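Long-range contacts in periplasmic binding protein (Agrobacterium tumefaciens str. B6, PDB 5L9G), which binds the opine mannopine in the periplasm and probably delivers it to an ABC transporter for uptake: residues 25-30 against 76-81; 34-39 against 280-285; 242-247 against 317-322. All coordinates share one frame; numbering follows the deposited sequence.

Interaction 1: residues 25-30 against 76-81. With MO0 (mannopine), chain C.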
loop_
_atom_site.group_PDB
_atom_site.type_symbol
_atom_site.label_atom_id
_atom_site.label_comp_id
_atom_site.label_asym_id
_atom_site.label_seq_id
_atom_site.Cartn_x
_atom_site.Cartn_y
_atom_site.Cartn_z
ATOM N N ILE A 25 3.489 9.194 15.663
ATOM C CA ILE A 25 3.148 8.892 14.256
ATOM C C ILE A 25 3.577 7.461 13.916
ATOM O O ILE A 25 4.660 7.024 14.304
ATOM C CB ILE A 25 3.690 9.994 13.292
ATOM C CG1 ILE A 25 3.206 9.779 11.835
ATOM C CG2 ILE A 25 5.242 10.155 13.394
ATOM C CD1 ILE A 25 3.154 11.050 11.052
ATOM N N ALA A 26 2.715 6.714 13.222
ATOM C CA ALA A 26 3.029 5.339 12.919
ATOM C C ALA A 26 2.789 4.958 11.465
ATOM O O ALA A 26 1.751 5.291 10.898
ATOM C CB ALA A 26 2.268 4.396 13.845
ATOM N N SER A 27 3.747 4.243 10.872
ATOM C CA SER A 27 3.569 3.705 9.521
ATOM C C SER A 27 3.983 2.218 9.584
ATOM O O SER A 27 3.934 1.633 10.674
ATOM C CB SER A 27 4.290 4.541 8.461
ATOM O OG SER A 27 4.097 4.069 7.136
ATOM N N SER A 28 4.391 1.611 8.473
ATOM C CA SER A 28 4.660 0.178 8.436
ATOM C C SER A 28 6.144 -0.240 8.437
ATOM O O SER A 28 6.445 -1.399 8.125
ATOM C CB SER A 28 3.932 -0.453 7.247
ATOM O OG SER A 28 4.570 -0.090 6.033
ATOM N N GLY A 29 7.030 0.679 8.813
ATOM C CA GLY A 29 8.464 0.419 8.964
ATOM C C GLY A 29 9.242 0.340 7.669
ATOM O O GLY A 29 8.728 0.661 6.584
ATOM N N GLY A 30 10.507 -0.055 7.800
ATOM C CA GLY A 30 11.395 -0.227 6.658
ATOM C C GLY A 30 11.623 1.036 5.848
ATOM O O GLY A 30 11.455 2.158 6.373
ATOM N N ILE A 76 -1.139 10.079 14.837
ATOM C CA ILE A 76 -1.274 9.925 13.382
ATOM C C ILE A 76 -0.954 8.490 12.972
ATOM O O ILE A 76 0.081 7.937 13.361
ATOM C CB ILE A 76 -0.376 10.946 12.611
ATOM C CG1 ILE A 76 -0.689 12.407 13.025
ATOM C CG2 ILE A 76 -0.458 10.728 11.065
ATOM C CD1 ILE A 76 0.376 13.429 12.653
ATOM N N ILE A 77 -1.814 7.912 12.123
ATOM C CA ILE A 77 -1.572 6.589 11.552
ATOM C C ILE A 77 -1.548 6.701 10.044
ATOM O O ILE A 77 -2.386 7.408 9.456
ATOM C CB ILE A 77 -2.575 5.495 12.031
ATOM C CG1 ILE A 77 -4.064 5.923 11.826
ATOM C CG2 ILE A 77 -2.278 5.095 13.485
ATOM C CD1 ILE A 77 -5.110 4.807 12.046
ATOM N N GLN A 78 -0.576 6.020 9.421
ATOM C CA GLN A 78 -0.525 5.955 7.969
ATOM C C GLN A 78 -1.286 4.683 7.610
ATOM O O GLN A 78 -0.905 3.592 8.034
ATOM C CB GLN A 78 0.917 5.925 7.445
ATOM C CG GLN A 78 0.994 5.890 5.924
ATOM C CD GLN A 78 0.936 4.460 5.434
ATOM O OE1 GLN A 78 1.822 3.661 5.738
ATOM N NE2 GLN A 78 -0.147 4.083 4.774
ATOM N N ILE A 79 -2.377 4.833 6.854
ATOM C CA ILE A 79 -3.196 3.705 6.408
ATOM C C ILE A 79 -3.368 3.712 4.892
ATOM O O ILE A 79 -3.064 4.716 4.234
ATOM C CB ILE A 79 -4.583 3.674 7.146
ATOM C CG1 ILE A 79 -5.410 4.964 6.882
ATOM C CG2 ILE A 79 -4.405 3.373 8.657
ATOM C CD1 ILE A 79 -6.942 4.873 7.253
ATOM N N GLY A 80 -3.869 2.601 4.350
ATOM C CA GLY A 80 -4.183 2.513 2.928
ATOM C C GLY A 80 -5.578 3.088 2.710
ATOM O O GLY A 80 -6.454 2.972 3.585
ATOM N N ILE A 81 -5.796 3.735 1.555
ATOM C CA ILE A 81 -7.088 4.350 1.215
ATOM C C ILE A 81 -8.265 3.369 1.346
ATOM O O ILE A 81 -9.382 3.801 1.651
ATOM C CB ILE A 81 -7.038 5.018 -0.196
ATOM C CG1 ILE A 81 -8.225 5.993 -0.416
ATOM C CG2 ILE A 81 -6.908 3.970 -1.328
ATOM C CD1 ILE A 81 -8.179 6.867 -1.698
HETATM O OAB MO0 C . -3.886 0.517 6.279
HETATM C CAF MO0 C . -2.970 -0.217 7.045
HETATM C CAG MO0 C . -1.881 -0.871 6.213
HETATM O OAC MO0 C . -2.299 -2.122 5.788
HETATM C CAH MO0 C . -1.329 -0.003 5.109
HETATM O OAM MO0 C . -0.877 1.208 5.591
HETATM C CAI MO0 C . -0.272 -0.662 4.222
HETATM O OAD MO0 C . 0.856 -1.014 4.964
HETATM C CAJ MO0 C . 0.057 0.167 3.015
HETATM O OAE MO0 C . -1.106 0.374 2.265
HETATM C CAK MO0 C . 1.195 -0.390 2.146
HETATM N N MO0 C . 2.176 0.676 1.904
HETATM C CA MO0 C . 3.189 0.304 0.885
HETATM C C MO0 C . 4.490 -0.061 1.557
HETATM O O MO0 C . 4.533 -0.154 2.802
HETATM C CB MO0 C . 3.400 1.372 -0.162
HETATM C CG MO0 C . 4.235 2.531 0.340
HETATM C CD MO0 C . 4.047 3.779 -0.448
HETATM O OE1 MO0 C . 5.018 4.098 -1.407
HETATM N NE2 MO0 C . 3.090 4.555 -0.293
HETATM O OXT MO0 C . 5.529 -0.343 0.880
HETATM O O HOH W 1 2.534 1.225 4.857
#
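Ile25 to Ser27 and Ile76 to Gly80 run as neighbouring parallel strands, their axes 4.8 Å apart and 16° from exact alignment, with Ala26 N donating to Ile76 O (2.9 Å) and Gln78 N to Ala26 O (2.9 Å). Ile25 and Ile76 lie side by side on one face, CD1 of Ile25 against CG2 of Ile76 at 3.6 Å; branched, apolar side chains suit this interior strand position, where helix 263-273 adds Phe269 and Met273. Ser27 OG, anti to its own N (chi1 -178°), is held beside the next strand and donates a hydrogen bond to Gln78 OE1 at 2.7 Å, in the carbonyl plane on a lone pair. Water 1, which also meets Ser28 OG (2.7 Å) and accepts from mannopine N, donates to Gln78 OE1, as does Trp32 NE1. A bend at chi2 (-87°) brings Gln78 NE2 to mannopine OAM in a weak bond of 3.1 Å. Gly80 N makes a straighter bond to mannopine OAB (2.8 Å), and Gly80, having no side chain, suits a place beside the ligand's OAE hydroxyl. With three donors on its oxygen, the Gln78 amide is probably fixed in rotation, its NH2 turned to the sugar-derived chain.

Interaction 2: residues 34-39 against 280-285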
loop_
_atom_site.group_PDB
_atom_site.type_symbol
_atom_site.label_atom_id
_atom_site.label_comp_id
_atom_site.label_asym_id
_atom_site.label_seq_id
_atom_site.Cartn_x
_atom_site.Cartn_y
_atom_site.Cartn_z
ATOM N N GLU A 34 11.149 5.143 6.615
ATOM C CA GLU A 34 12.356 5.959 6.549
ATOM C C GLU A 34 12.192 7.120 5.563
ATOM O O GLU A 34 12.579 8.248 5.879
ATOM C CB GLU A 34 13.597 5.096 6.240
ATOM C CG GLU A 34 13.949 4.199 7.418
ATOM C CD GLU A 34 14.969 3.096 7.183
ATOM O OE1 GLU A 34 15.674 3.137 6.150
ATOM O OE2 GLU A 34 15.084 2.203 8.054
ATOM N N ALA A 35 11.572 6.865 4.409
ATOM C CA ALA A 35 11.310 7.900 3.405
ATOM C C ALA A 35 10.362 8.973 3.963
ATOM O O ALA A 35 10.622 10.163 3.801
ATOM C CB ALA A 35 10.723 7.283 2.154
ATOM N N GLN A 36 9.276 8.553 4.636
ATOM C CA GLN A 36 8.320 9.488 5.235
ATOM C C GLN A 36 9.005 10.308 6.330
ATOM O O GLN A 36 8.849 11.520 6.372
ATOM C CB GLN A 36 7.118 8.741 5.819
ATOM C CG GLN A 36 6.233 8.104 4.779
ATOM C CD GLN A 36 5.259 7.186 5.452
ATOM O OE1 GLN A 36 4.195 7.604 5.885
ATOM N NE2 GLN A 36 5.630 5.924 5.586
ATOM N N ASP A 37 9.803 9.652 7.184
ATOM C CA ASP A 37 10.496 10.356 8.253
ATOM C C ASP A 37 11.463 11.420 7.713
ATOM O O ASP A 37 11.447 12.561 8.196
ATOM C CB ASP A 37 11.220 9.380 9.188
ATOM C CG ASP A 37 11.761 10.046 10.435
ATOM O OD1 ASP A 37 10.992 10.776 11.099
ATOM O OD2 ASP A 37 12.959 9.894 10.707
ATOM N N LYS A 38 12.236 11.073 6.666
ATOM C CA LYS A 38 13.223 11.996 6.095
ATOM C C LYS A 38 12.614 13.154 5.320
ATOM O O LYS A 38 13.036 14.297 5.512
ATOM C CB LYS A 38 14.241 11.244 5.230
ATOM C CG LYS A 38 15.454 12.072 4.817
ATOM C CD LYS A 38 16.444 11.274 3.966
ATOM C CE LYS A 38 17.685 12.084 3.647
ATOM N NZ LYS A 38 18.584 12.236 4.828
ATOM N N ALA A 39 11.664 12.858 4.438
ATOM C CA ALA A 39 11.040 13.842 3.562
ATOM C C ALA A 39 9.934 14.660 4.196
ATOM O O ALA A 39 9.750 15.821 3.816
ATOM C CB ALA A 39 10.495 13.144 2.336
ATOM N N LYS A 280 7.631 16.890 -2.359
ATOM C CA LYS A 280 8.615 16.844 -3.449
ATOM C C LYS A 280 9.810 15.910 -3.147
ATOM O O LYS A 280 10.367 15.326 -4.078
ATOM C CB LYS A 280 9.110 18.264 -3.819
ATOM C CG LYS A 280 10.086 18.895 -2.807
ATOM C CD LYS A 280 10.563 20.299 -3.183
ATOM C CE LYS A 280 11.951 20.579 -2.638
ATOM N NZ LYS A 280 12.011 20.540 -1.154
ATOM N N ASP A 281 10.187 15.775 -1.854
ATOM C CA ASP A 281 11.327 14.961 -1.406
ATOM C C ASP A 281 10.999 13.508 -1.104
ATOM O O ASP A 281 11.920 12.700 -0.925
ATOM C CB ASP A 281 11.998 15.601 -0.182
ATOM C CG ASP A 281 12.599 16.948 -0.491
ATOM O OD1 ASP A 281 13.343 17.049 -1.490
ATOM O OD2 ASP A 281 12.327 17.901 0.266
ATOM N N LEU A 282 9.704 13.164 -1.030
ATOM C CA LEU A 282 9.279 11.797 -0.723
ATOM C C LEU A 282 9.949 10.706 -1.601
ATOM O O LEU A 282 10.381 9.691 -1.028
ATOM C CB LEU A 282 7.742 11.690 -0.765
ATOM C CG LEU A 282 7.121 10.485 -0.075
ATOM C CD1 LEU A 282 7.614 10.328 1.380
ATOM C CD2 LEU A 282 5.579 10.559 -0.158
ATOM N N PRO A 283 10.127 10.888 -2.940
ATOM C CA PRO A 283 10.767 9.822 -3.731
ATOM C C PRO A 283 12.280 9.973 -3.936
ATOM O O PRO A 283 12.819 9.320 -4.834
ATOM C CB PRO A 283 10.031 9.902 -5.083
ATOM C CG PRO A 283 9.374 11.260 -5.118
ATOM C CD PRO A 283 9.658 11.976 -3.828
ATOM N N ASN A 284 12.968 10.802 -3.123
ATOM C CA ASN A 284 14.413 11.064 -3.289
ATOM C C ASN A 284 15.264 9.791 -3.396
ATOM O O ASN A 284 16.149 9.712 -4.259
ATOM C CB ASN A 284 14.948 12.009 -2.234
ATOM C CG ASN A 284 14.547 13.439 -2.520
ATOM O OD1 ASN A 284 13.877 13.731 -3.525
ATOM N ND2 ASN A 284 14.913 14.355 -1.631
ATOM N N SER A 285 14.955 8.787 -2.590
ATOM C CA SER A 285 15.663 7.506 -2.701
ATOM C C SER A 285 14.656 6.371 -2.871
ATOM O O SER A 285 14.866 5.490 -3.723
ATOM C CB SER A 285 16.574 7.276 -1.497
ATOM O OG SER A 285 15.874 7.489 -0.282
HETATM O O HOH W 2 11.552 17.674 2.836
#
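One and a half turns of helix, residues 34-39, face the irregular stretch 280-285, whose chain folds back in a type I turn from Asp281 to Asn284; the backbones come nearest at Ala39 and Leu282, with CA atoms 5.1 Å apart. No direct hydrogen bond joins them. Ala39 points its methyl at the turn, CB lying 3.5 Å from Leu282 N and 3.8 Å from Asp281 CB, and so small a side chain lets the two backbones come this close. Leu282 sends CD1 along the helix surface: with CG anti to the backbone N (chi1 -162°), the methyl lies against Ala35, Gln36 and Ala39, 3.9 Å from Ala35 O and 4.1 Å from Ala39 CB. Polar contact is made through water 2, which donates both to Ala39 O (2.8 Å) and to Asp281 OD2 (2.7 Å). The Asn284 amide adds a side-chain bond to the turn's backbone one, ND2 donating to Asp281 OD1 at 3.1 Å, and Lys280 NZ makes a salt bridge with OD2 of the same carboxylate. Gln36 meets Leu282 with CA and CG, while its NE2 is bonded to Ser27 OG and Trp32 O. The contact thus seats the loop between helix 276-279 and strand 289-290 on helix 30-48, where Trp32 and Leu40 also touch Leu282, with Ser119 of strand 115-128 beside it.

Interaction 3: residues 242-247 against 317-322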
loop_
_atom_site.group_PDB
_atom_site.type_symbol
_atom_site.label_atom_id
_atom_site.label_comp_id
_atom_site.label_asym_id
_atom_site.label_seq_id
_atom_site.Cartn_x
_atom_site.Cartn_y
_atom_site.Cartn_z
ATOM N N TYR A 242 10.700 -6.888 -12.290
ATOM C CA TYR A 242 9.280 -6.685 -12.021
ATOM C C TYR A 242 8.621 -5.984 -13.172
ATOM O O TYR A 242 9.304 -5.488 -14.065
ATOM C CB TYR A 242 9.052 -5.943 -10.689
ATOM C CG TYR A 242 9.526 -4.498 -10.668
ATOM C CD1 TYR A 242 10.827 -4.179 -10.303
ATOM C CD2 TYR A 242 8.643 -3.451 -10.926
ATOM C CE1 TYR A 242 11.244 -2.848 -10.186
ATOM C CE2 TYR A 242 9.046 -2.113 -10.816
ATOM C CZ TYR A 242 10.350 -1.814 -10.441
ATOM O OH TYR A 242 10.762 -0.494 -10.334
ATOM N N THR A 243 7.295 -5.958 -13.157
ATOM C CA THR A 243 6.483 -5.294 -14.177
ATOM C C THR A 243 5.333 -4.559 -13.486
ATOM O O THR A 243 4.903 -4.954 -12.402
ATOM C CB THR A 243 5.938 -6.338 -15.199
ATOM O OG1 THR A 243 5.120 -5.671 -16.138
ATOM C CG2 THR A 243 5.093 -7.445 -14.543
ATOM N N PHE A 244 4.793 -3.532 -14.145
ATOM C CA PHE A 244 3.591 -2.855 -13.648
ATOM C C PHE A 244 2.347 -3.498 -14.296
ATOM O O PHE A 244 1.224 -3.098 -13.963
ATOM C CB PHE A 244 3.623 -1.347 -13.969
ATOM C CG PHE A 244 4.547 -0.561 -13.061
ATOM C CD1 PHE A 244 4.104 -0.090 -11.829
ATOM C CD2 PHE A 244 5.851 -0.275 -13.449
ATOM C CE1 PHE A 244 4.962 0.645 -10.989
ATOM C CE2 PHE A 244 6.705 0.450 -12.611
ATOM C CZ PHE A 244 6.258 0.905 -11.387
ATOM N N ASN A 245 2.536 -4.469 -15.244
ATOM C CA ASN A 245 1.384 -5.123 -15.889
ATOM C C ASN A 245 0.531 -5.839 -14.838
ATOM O O ASN A 245 1.081 -6.593 -14.028
ATOM C CB ASN A 245 1.829 -6.127 -16.959
ATOM C CG ASN A 245 0.666 -6.595 -17.796
ATOM O OD1 ASN A 245 -0.019 -5.792 -18.448
ATOM N ND2 ASN A 245 0.335 -7.877 -17.694
ATOM N N ASP A 246 -0.783 -5.558 -14.817
ATOM C CA ASP A 246 -1.740 -6.125 -13.839
ATOM C C ASP A 246 -1.504 -5.651 -12.404
ATOM O O ASP A 246 -2.042 -6.245 -11.459
ATOM C CB ASP A 246 -1.777 -7.669 -13.891
ATOM C CG ASP A 246 -2.586 -8.251 -15.016
ATOM O OD1 ASP A 246 -3.389 -7.494 -15.634
ATOM O OD2 ASP A 246 -2.453 -9.467 -15.264
ATOM N N ALA A 247 -0.697 -4.588 -12.215
ATOM C CA ALA A 247 -0.486 -4.091 -10.860
ATOM C C ALA A 247 -1.705 -3.253 -10.409
ATOM O O ALA A 247 -2.458 -2.726 -11.234
ATOM C CB ALA A 247 0.790 -3.258 -10.784
ATOM N N ALA A 317 -1.360 3.012 -17.486
ATOM C CA ALA A 317 -1.986 2.357 -18.640
ATOM C C ALA A 317 -2.128 0.836 -18.502
ATOM O O ALA A 317 -3.054 0.271 -19.081
ATOM C CB ALA A 317 -1.229 2.694 -19.915
ATOM N N VAL A 318 -1.240 0.181 -17.717
ATOM C CA VAL A 318 -1.267 -1.280 -17.557
ATOM C C VAL A 318 -1.725 -1.712 -16.162
ATOM O O VAL A 318 -1.667 -2.903 -15.828
ATOM C CB VAL A 318 0.074 -1.945 -17.960
ATOM C CG1 VAL A 318 0.343 -1.728 -19.453
ATOM C CG2 VAL A 318 1.243 -1.453 -17.089
ATOM N N GLN A 319 -2.230 -0.741 -15.378
ATOM C CA GLN A 319 -2.712 -0.967 -14.023
ATOM C C GLN A 319 -4.217 -0.713 -13.938
ATOM O O GLN A 319 -4.861 -0.310 -14.908
ATOM C CB GLN A 319 -1.978 -0.015 -13.032
ATOM C CG GLN A 319 -0.497 -0.327 -12.860
ATOM C CD GLN A 319 0.121 0.583 -11.841
ATOM O OE1 GLN A 319 0.006 0.354 -10.629
ATOM N NE2 GLN A 319 0.710 1.684 -12.309
ATOM N N TYR A 320 -4.779 -0.970 -12.770
ATOM C CA TYR A 320 -6.164 -0.623 -12.468
ATOM C C TYR A 320 -6.084 -0.025 -11.049
ATOM O O TYR A 320 -5.206 -0.423 -10.280
ATOM C CB TYR A 320 -7.102 -1.852 -12.545
ATOM C CG TYR A 320 -6.882 -2.806 -11.397
ATOM C CD1 TYR A 320 -5.778 -3.654 -11.373
ATOM C CD2 TYR A 320 -7.706 -2.777 -10.275
ATOM C CE1 TYR A 320 -5.517 -4.469 -10.280
ATOM C CE2 TYR A 320 -7.436 -3.563 -9.162
ATOM C CZ TYR A 320 -6.356 -4.429 -9.182
ATOM O OH TYR A 320 -6.081 -5.210 -8.094
ATOM N N SER A 321 -6.963 0.933 -10.722
ATOM C CA SER A 321 -6.949 1.566 -9.397
ATOM C C SER A 321 -7.699 0.754 -8.358
ATOM O O SER A 321 -8.742 0.165 -8.668
ATOM C CB SER A 321 -7.529 2.972 -9.459
ATOM O OG SER A 321 -6.646 3.876 -10.098
ATOM N N VAL A 322 -7.199 0.754 -7.102
ATOM C CA VAL A 322 -7.926 0.104 -5.994
ATOM C C VAL A 322 -9.303 0.796 -5.880
ATOM O O VAL A 322 -9.397 2.001 -6.135
ATOM C CB VAL A 322 -7.116 0.152 -4.654
ATOM C CG1 VAL A 322 -6.887 1.586 -4.172
ATOM C CG2 VAL A 322 -7.760 -0.694 -3.552
#
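Asp246 N donates to Val318 O across 3.0 Å, at the corner where the chain turns through a type II turn from Phe244 to Ala247. Farther along, Tyr320 N reaches Ala247 O in a longer bond of 3.3 Å. That same oxygen has Gln319 CB (3.3 Å) and the Tyr320 ring, through CD1 (3.5 Å), beside it. Val318 sets CG2 between its backbone N and carbonyl carbon (chi1 -64° for CG1), which places this methyl against the Phe244 backbone, 3.5 Å from Phe244 O, and 3.9 Å from Phe244 CB; the branched side chain also passes Asn245 at about a right angle. Gln319 runs alongside Phe244, pointing the same way, with amide and ring planes 47° apart and NE2 3.9 Å from Phe244 CD1. Its extended chain carries the amide inward, where Ser122 bonds to OE1 and NE2 donates to the carbonyl oxygens of Ala310 and Asn315. Ala247, being small, leaves room for the Gln319 side chain to pass its methyl. The segments are therefore held by backbone bonds at the turn, while the buried amide of Gln319 has partners for both its polar atoms, linking the loop before strand 320-321 to strand 115-128.

Interactions 1 and 2 are neighbours, their centres 14 Å apart; strand 23-27 is followed by helix 30-48, and Gln36 NE2 bonds to Ser27 OG at 2.9 Å between them. Interaction 3 lies 23 Å from each, on the opposite side of the chain's centre from interaction 1, but the two are joined through the sheet: strand 240-256 pairs with both 76-80 and 320-321, and Ile81 packs on Val322. Along the chain interaction 1 closes before interaction 3 opens, whereas interaction 2, from residue 34 to 285, crosses both. Segments far apart in sequence thus meet near the mannopine site, consistent with the two-lobed build of periplasmic binding proteins, in which interaction 1 supplies ligand contacts directly.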